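Local coordinates for protein putative ribosomal N-acetyltransferase YdaF (Bacillus subtilis, PDB 1NSL) that probably transfers an acetyl group to protein N-terminal amines, perhaps those of ribosomal proteins, as a hexameric member of the GNAT acetyltransferase family, at residues G72-D76 with G77-G81; Y99-K103 with E104-K108. All coordinates share one frame; numbering follows the deposited sequence.

Contact 1 of 2, residues G72-D76 with G77-G81; sequences GLLYD and GSLCG
Leu73 O is held by two neighbours on the next strand. Cys80 N donates to it at 2.7 Å. Leu79 CA adds a CA-H...O contact to Leu73 O at 3.2 Å. The other polar backbone atom of this residue, Leu73 N, donates to Gly81 O at 2.7 Å in a nearly straight bond of 172°. Leu73 thus faces both Cys80 and Gly81, which makes a classic beta bulge. Beyond it the hairpin closes through Tyr75 and Ser78, paired in both directions. Ser78 N donates to Tyr75 O at 3.2 Å, and Tyr75 N returns a bond to Ser78 O at 3.3 Å. Asp76 and Gly77 form the corners of a type I' turn, where glycine readily takes the phi of 119° found at Gly77.

The two faces of the hairpin differ. On one, the methyl tips Leu74 CD2 and Leu79 CD2 meet at 4.1 Å, and Leu79 goes on to Leu24 and Leu27 of helix 21-30. On the other, Cys80 SG lies alongside Leu73 CB at 3.8 Å and reaches Tyr75 CB at 4.2 Å. A chi1 of 60° sets this sulfur between the backbone N and the carbonyl carbon, turned back over strand 72-75. Helix 110-124 covers part of this face through Ala114 and Ile110. Asp76 OD1 is hydrogen-bonded to His10 ND1, while the Tyr75 ring lies against His10, the two rings nearly parallel, and makes a cation-pi contact with Lys108.

The bulge lets Leu73 bond both Cys80 N and Gly81 O while the pairing shifts by one between Leu73 and Leu74. Four backbone bonds and the tight turn hold the hairpin, and its apolar faces join it to helices on both sides of the sheet.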
ATOM      1  N   GLY C  72      19.921   7.146 -15.931  1.00 24.77           N
ATOM      2  CA  GLY C  72      21.187   6.588 -16.341  1.00 25.46           C
ATOM      3  C   GLY C  72      21.921   7.446 -17.362  1.00 25.57           C
ATOM      4  O   GLY C  72      21.287   8.096 -18.188  1.00 25.71           O
ATOM      5  N   LEU C  73      23.253   7.463 -17.284  1.00 25.83           N
ATOM      6  CA  LEU C  73      24.096   8.094 -18.295  1.00 26.39           C
ATOM      7  C   LEU C  73      24.555   7.002 -19.264  1.00 27.32           C
ATOM      8  O   LEU C  73      25.057   5.943 -18.880  1.00 26.53           O
ATOM      9  CB  LEU C  73      25.272   8.868 -17.669  1.00 25.92           C
ATOM     10  CG  LEU C  73      24.712  10.128 -16.974  1.00 26.57           C
ATOM     11  CD1 LEU C  73      25.588  10.777 -15.952  1.00 23.63           C
ATOM     12  CD2 LEU C  73      24.230  11.129 -17.998  1.00 25.29           C
ATOM     13  N   LEU C  74      24.338   7.248 -20.547  1.00 28.78           N
ATOM     14  CA  LEU C  74      24.695   6.277 -21.559  1.00 28.97           C
ATOM     15  C   LEU C  74      25.626   6.977 -22.479  1.00 29.93           C
ATOM     16  O   LEU C  74      25.295   8.041 -22.972  1.00 30.74           O
ATOM     17  CB  LEU C  74      23.487   5.894 -22.414  1.00 28.13           C
ATOM     18  CG  LEU C  74      22.131   5.521 -21.859  1.00 28.32           C
ATOM     19  CD1 LEU C  74      21.115   5.248 -22.992  1.00 29.45           C
ATOM     20  CD2 LEU C  74      22.249   4.338 -20.954  1.00 28.32           C
ATOM     21  N   TYR C  75      26.781   6.377 -22.726  1.00 31.42           N
ATOM     22  CA  TYR C  75      27.722   6.857 -23.723  1.00 32.55           C
ATOM     23  C   TYR C  75      27.602   5.887 -24.887  1.00 33.08           C
ATOM     24  O   TYR C  75      27.819   4.686 -24.758  1.00 33.59           O
ATOM     25  CB  TYR C  75      29.168   6.900 -23.190  1.00 32.97           C
ATOM     26  CG  TYR C  75      30.197   7.196 -24.280  1.00 34.58           C
ATOM     27  CD1 TYR C  75      30.636   6.192 -25.149  1.00 35.92           C
ATOM     28  CD2 TYR C  75      30.712   8.449 -24.443  1.00 33.87           C
ATOM     29  CE1 TYR C  75      31.552   6.447 -26.149  1.00 35.19           C
ATOM     30  CE2 TYR C  75      31.646   8.720 -25.454  1.00 36.42           C
ATOM     31  CZ  TYR C  75      32.057   7.725 -26.308  1.00 36.54           C
ATOM     32  OH  TYR C  75      32.976   8.039 -27.326  1.00 36.86           O
ATOM     33  N   ASP C  76      27.231   6.406 -26.038  1.00 33.76           N
ATOM     34  CA  ASP C  76      27.114   5.560 -27.216  1.00 34.05           C
ATOM     35  C   ASP C  76      26.312   4.317 -27.052  1.00 33.89           C
ATOM     36  O   ASP C  76      26.545   3.338 -27.736  1.00 33.54           O
ATOM     37  CB  ASP C  76      28.478   5.205 -27.769  1.00 34.70           C
ATOM     38  CG  ASP C  76      28.970   6.247 -28.717  1.00 35.36           C
ATOM     39  OD1 ASP C  76      28.186   6.624 -29.612  1.00 37.04           O
ATOM     40  OD2 ASP C  76      30.085   6.775 -28.629  1.00 37.27           O
ATOM     41  N   GLY C  77      25.342   4.366 -26.152  1.00 34.28           N
ATOM     42  CA  GLY C  77      24.431   3.263 -26.018  1.00 33.60           C
ATOM     43  C   GLY C  77      24.425   2.599 -24.664  1.00 33.64           C
ATOM     44  O   GLY C  77      23.379   2.047 -24.291  1.00 34.26           O
ATOM     45  N   SER C  78      25.526   2.626 -23.906  1.00 32.65           N
ATOM     46  CA  SER C  78      25.468   1.915 -22.624  1.00 32.21           C
ATOM     47  C   SER C  78      25.874   2.610 -21.326  1.00 31.25           C
ATOM     48  O   SER C  78      26.779   3.425 -21.310  1.00 30.82           O
ATOM     49  CB  SER C  78      26.190   0.596 -22.747  1.00 32.84           C
ATOM     50  OG  SER C  78      27.535   0.830 -23.065  1.00 36.30           O
ATOM     51  N   LEU C  79      25.200   2.237 -20.234  1.00 30.57           N
ATOM     52  CA  LEU C  79      25.406   2.808 -18.900  1.00 29.29           C
ATOM     53  C   LEU C  79      26.826   3.062 -18.527  1.00 28.96           C
ATOM     54  O   LEU C  79      27.614   2.144 -18.466  1.00 28.83           O
ATOM     55  CB  LEU C  79      24.920   1.857 -17.849  1.00 28.25           C
ATOM     56  CG  LEU C  79      23.547   2.033 -17.268  1.00 28.87           C
ATOM     57  CD1 LEU C  79      23.486   1.255 -15.914  1.00 26.08           C
ATOM     58  CD2 LEU C  79      23.221   3.507 -17.086  1.00 29.75           C
ATOM     59  N   CYS C  80      27.147   4.295 -18.198  1.00 29.20           N
ATOM     60  CA  CYS C  80      28.490   4.575 -17.794  1.00 29.79           C
ATOM     61  C   CYS C  80      28.384   5.327 -16.526  1.00 29.88           C
ATOM     62  O   CYS C  80      29.398   5.714 -15.939  1.00 30.43           O
ATOM     63  CB  CYS C  80      29.185   5.439 -18.828  1.00 29.82           C
ATOM     64  SG  CYS C  80      28.336   7.014 -19.050  1.00 31.26           S
ATOM     65  N   GLY C  81      27.150   5.552 -16.102  1.00 30.22           N
ATOM     66  CA  GLY C  81      26.899   6.271 -14.850  1.00 31.03           C
ATOM     67  C   GLY C  81      25.441   6.659 -14.635  1.00 31.13           C
ATOM     68  O   GLY C  81      24.559   6.107 -15.300  1.00 30.97           O
TER

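Contact 2 of 2, residues Y99-K103 with E104-K108; sequences YWIAK and EFEGK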
ATOM      1  N   TYR C  99      25.585  12.915  -9.453  1.00 27.00           N
ATOM      2  CA  TYR C  99      25.958  12.222 -10.656  1.00 25.94           C
ATOM      3  C   TYR C  99      27.179  11.461 -10.292  1.00 25.51           C
ATOM      4  O   TYR C  99      27.846  11.853  -9.393  1.00 25.74           O
ATOM      5  CB  TYR C  99      26.337  13.253 -11.714  1.00 26.05           C
ATOM      6  CG  TYR C  99      27.202  14.392 -11.183  1.00 26.10           C
ATOM      7  CD1 TYR C  99      28.496  14.163 -10.757  1.00 24.20           C
ATOM      8  CD2 TYR C  99      26.714  15.685 -11.109  1.00 25.61           C
ATOM      9  CE1 TYR C  99      29.252  15.153 -10.267  1.00 25.89           C
ATOM     10  CE2 TYR C  99      27.489  16.714 -10.623  1.00 27.42           C
ATOM     11  CZ  TYR C  99      28.760  16.433 -10.192  1.00 28.42           C
ATOM     12  OH  TYR C  99      29.583  17.411  -9.689  1.00 29.16           O
ATOM     13  N   TRP C 100      27.456  10.351 -10.950  1.00 25.81           N
ATOM     14  CA  TRP C 100      28.718   9.646 -10.767  1.00 26.01           C
ATOM     15  C   TRP C 100      29.000   8.986 -12.054  1.00 27.01           C
ATOM     16  O   TRP C 100      28.069   8.761 -12.844  1.00 28.45           O
ATOM     17  CB  TRP C 100      28.668   8.583  -9.703  1.00 25.31           C
ATOM     18  CG  TRP C 100      27.657   7.506  -9.842  1.00 25.80           C
ATOM     19  CD1 TRP C 100      26.433   7.494  -9.276  1.00 26.37           C
ATOM     20  CD2 TRP C 100      27.814   6.234 -10.471  1.00 26.48           C
ATOM     21  NE1 TRP C 100      25.794   6.320  -9.546  1.00 26.54           N
ATOM     22  CE2 TRP C 100      26.626   5.522 -10.276  1.00 26.28           C
ATOM     23  CE3 TRP C 100      28.841   5.621 -11.193  1.00 28.45           C
ATOM     24  CZ2 TRP C 100      26.420   4.242 -10.785  1.00 26.01           C
ATOM     25  CZ3 TRP C 100      28.641   4.338 -11.692  1.00 27.01           C
ATOM     26  CH2 TRP C 100      27.441   3.665 -11.480  1.00 27.10           C
ATOM     27  N   ILE C 101      30.261   8.667 -12.297  1.00 27.10           N
ATOM     28  CA  ILE C 101      30.574   8.011 -13.535  1.00 27.52           C
ATOM     29  C   ILE C 101      31.637   6.921 -13.353  1.00 27.66           C
ATOM     30  O   ILE C 101      32.337   6.876 -12.354  1.00 27.39           O
ATOM     31  CB  ILE C 101      30.942   9.069 -14.513  1.00 27.94           C
ATOM     32  CG1 ILE C 101      30.663   8.617 -15.931  1.00 29.71           C
ATOM     33  CG2 ILE C 101      32.383   9.504 -14.317  1.00 29.23           C
ATOM     34  CD1 ILE C 101      31.469   9.463 -16.987  1.00 30.74           C
ATOM     35  N   ALA C 102      31.684   5.959 -14.265  1.00 28.30           N
ATOM     36  CA  ALA C 102      32.666   4.868 -14.161  1.00 28.39           C
ATOM     37  C   ALA C 102      33.999   5.386 -14.647  1.00 29.29           C
ATOM     38  O   ALA C 102      34.082   6.241 -15.561  1.00 28.96           O
ATOM     39  CB  ALA C 102      32.256   3.701 -14.968  1.00 28.28           C
ATOM     40  N   LYS C 103      35.060   4.867 -14.062  1.00 29.48           N
ATOM     41  CA  LYS C 103      36.317   5.520 -14.307  1.00 30.37           C
ATOM     42  C   LYS C 103      36.660   5.612 -15.783  1.00 30.76           C
ATOM     43  O   LYS C 103      37.066   6.654 -16.289  1.00 31.17           O
ATOM     44  CB  LYS C 103      37.411   4.840 -13.519  1.00 30.59           C
ATOM     45  CG  LYS C 103      38.017   5.710 -12.458  1.00 31.60           C
ATOM     46  CD  LYS C 103      39.534   5.494 -12.495  1.00 33.85           C
ATOM     47  CE  LYS C 103      40.324   6.468 -11.649  1.00 34.00           C
ATOM     48  NZ  LYS C 103      41.731   5.975 -11.659  1.00 37.66           N
ATOM     49  N   GLU C 104      36.457   4.514 -16.473  1.00 31.02           N
ATOM     50  CA  GLU C 104      36.812   4.391 -17.865  1.00 31.79           C
ATOM     51  C   GLU C 104      36.175   5.430 -18.710  1.00 31.48           C
ATOM     52  O   GLU C 104      36.451   5.502 -19.888  1.00 31.69           O
ATOM     53  CB  GLU C 104      36.253   3.077 -18.320  1.00 32.31           C
ATOM     54  CG  GLU C 104      36.077   2.197 -17.109  1.00 35.75           C
ATOM     55  CD  GLU C 104      35.053   1.123 -17.301  1.00 39.24           C
ATOM     56  OE1 GLU C 104      33.830   1.410 -17.271  1.00 39.29           O
ATOM     57  OE2 GLU C 104      35.510  -0.019 -17.476  1.00 44.52           O
ATOM     58  N   PHE C 105      35.294   6.215 -18.120  1.00 31.35           N
ATOM     59  CA  PHE C 105      34.546   7.177 -18.884  1.00 30.26           C
ATOM     60  C   PHE C 105      34.886   8.513 -18.350  1.00 29.79           C
ATOM     61  O   PHE C 105      34.286   9.484 -18.695  1.00 31.17           O
ATOM     62  CB  PHE C 105      33.065   6.877 -18.712  1.00 30.50           C
ATOM     63  CG  PHE C 105      32.612   5.723 -19.531  1.00 30.78           C
ATOM     64  CD1 PHE C 105      32.581   4.447 -19.013  1.00 31.88           C
ATOM     65  CD2 PHE C 105      32.267   5.899 -20.846  1.00 32.13           C
ATOM     66  CE1 PHE C 105      32.170   3.377 -19.785  1.00 30.49           C
ATOM     67  CE2 PHE C 105      31.875   4.819 -21.628  1.00 31.27           C
ATOM     68  CZ  PHE C 105      31.841   3.561 -21.096  1.00 29.05           C
ATOM     69  N   GLU C 106      35.865   8.590 -17.485  1.00 29.44           N
ATOM     70  CA  GLU C 106      36.228   9.889 -16.969  1.00 29.50           C
ATOM     71  C   GLU C 106      36.873  10.837 -17.988  1.00 29.07           C
ATOM     72  O   GLU C 106      37.681  10.428 -18.804  1.00 28.20           O
ATOM     73  CB  GLU C 106      37.224   9.701 -15.857  1.00 29.26           C
ATOM     74  CG  GLU C 106      36.684  10.042 -14.521  1.00 30.47           C
ATOM     75  CD  GLU C 106      37.727   9.870 -13.478  1.00 33.35           C
ATOM     76  OE1 GLU C 106      38.908   9.747 -13.862  1.00 35.24           O
ATOM     77  OE2 GLU C 106      37.353   9.841 -12.282  1.00 36.83           O
ATOM     78  N   GLY C 107      36.553  12.111 -17.912  1.00 28.79           N
ATOM     79  CA  GLY C 107      37.302  13.055 -18.741  1.00 29.87           C
ATOM     80  C   GLY C 107      36.853  13.325 -20.164  1.00 29.47           C
ATOM     81  O   GLY C 107      37.603  13.842 -21.005  1.00 28.70           O
ATOM     82  N   LYS C 108      35.620  12.949 -20.446  1.00 29.75           N
ATOM     83  CA  LYS C 108      35.125  13.176 -21.758  1.00 29.44           C
ATOM     84  C   LYS C 108      34.053  14.190 -21.645  1.00 29.52           C
ATOM     85  O   LYS C 108      33.353  14.433 -22.586  1.00 30.26           O
ATOM     86  CB  LYS C 108      34.576  11.900 -22.298  1.00 28.97           C
ATOM     87  CG  LYS C 108      35.483  10.728 -22.101  1.00 29.78           C
ATOM     88  CD  LYS C 108      34.868   9.524 -22.807  1.00 32.56           C
ATOM     89  CE  LYS C 108      35.965   8.606 -23.356  1.00 36.76           C
ATOM     90  NZ  LYS C 108      35.460   7.208 -23.562  1.00 41.76           N
TER
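The Phe105 ring meets Ala102 at its edge: Ala102 CB lies near the ring plane, 4.1 Å from Phe105 CD1. Cys80 of the neighbouring strand comes over one face of the ring. Glu104 brings its carboxylate to the same methyl, with OE1 3.6 Å from Ala102 CB.

Ile101 and Phe105 cross at about a right angle. Ile101 CG1 is swung to the far side from the backbone N (chi1 -153°), which carries the tip CD1 to Phe105 CB at 3.5 Å. Ile110 and Ile111 of helix 110-124 pack on Ile101.

The chain leaves the strand through a short 3-10 turn. Glu106 N donates to Lys103 O at 2.6 Å (163°). A bond from Phe105 N to Ala102 O is less sure, its nitrogen being crowded in the model. Lys103 NZ stays 5.2 Å from Glu106 OE1, a distant attraction at most. Glu106 has a weak, long ion pair with Arg34.

By position and Gly107, residues 104-108 match the start of the acetyl-CoA pyrophosphate loop of GNAT relatives, though Glu104 stands where Gln or Arg is usual. Apolar packing of Ile101 and Ala102 on Phe105, with Glu106 N bonded to Lys103 O, directs the chain from strand into loop.

In the fold
From the N terminus, the chain first reaches contact 1, where residues 72-76 and 77-81 close the tight hairpin of strands 69-75 and 78-89. Strand 78-89 then runs on and turns back as strand 94-101, which leads into contact 2 and the loop before helix 110-124. The contacts stand in series and neither encloses the other. They meet in space all the same, with centres about 10 Å apart, because strands 78-89 and 94-101 are sheet neighbours. Cys80 O probably accepts a hydrogen bond from Ala102 N at 2.8 Å. Phe105 also packs on Tyr75, tying the loop before helix 110-124 to the hairpin.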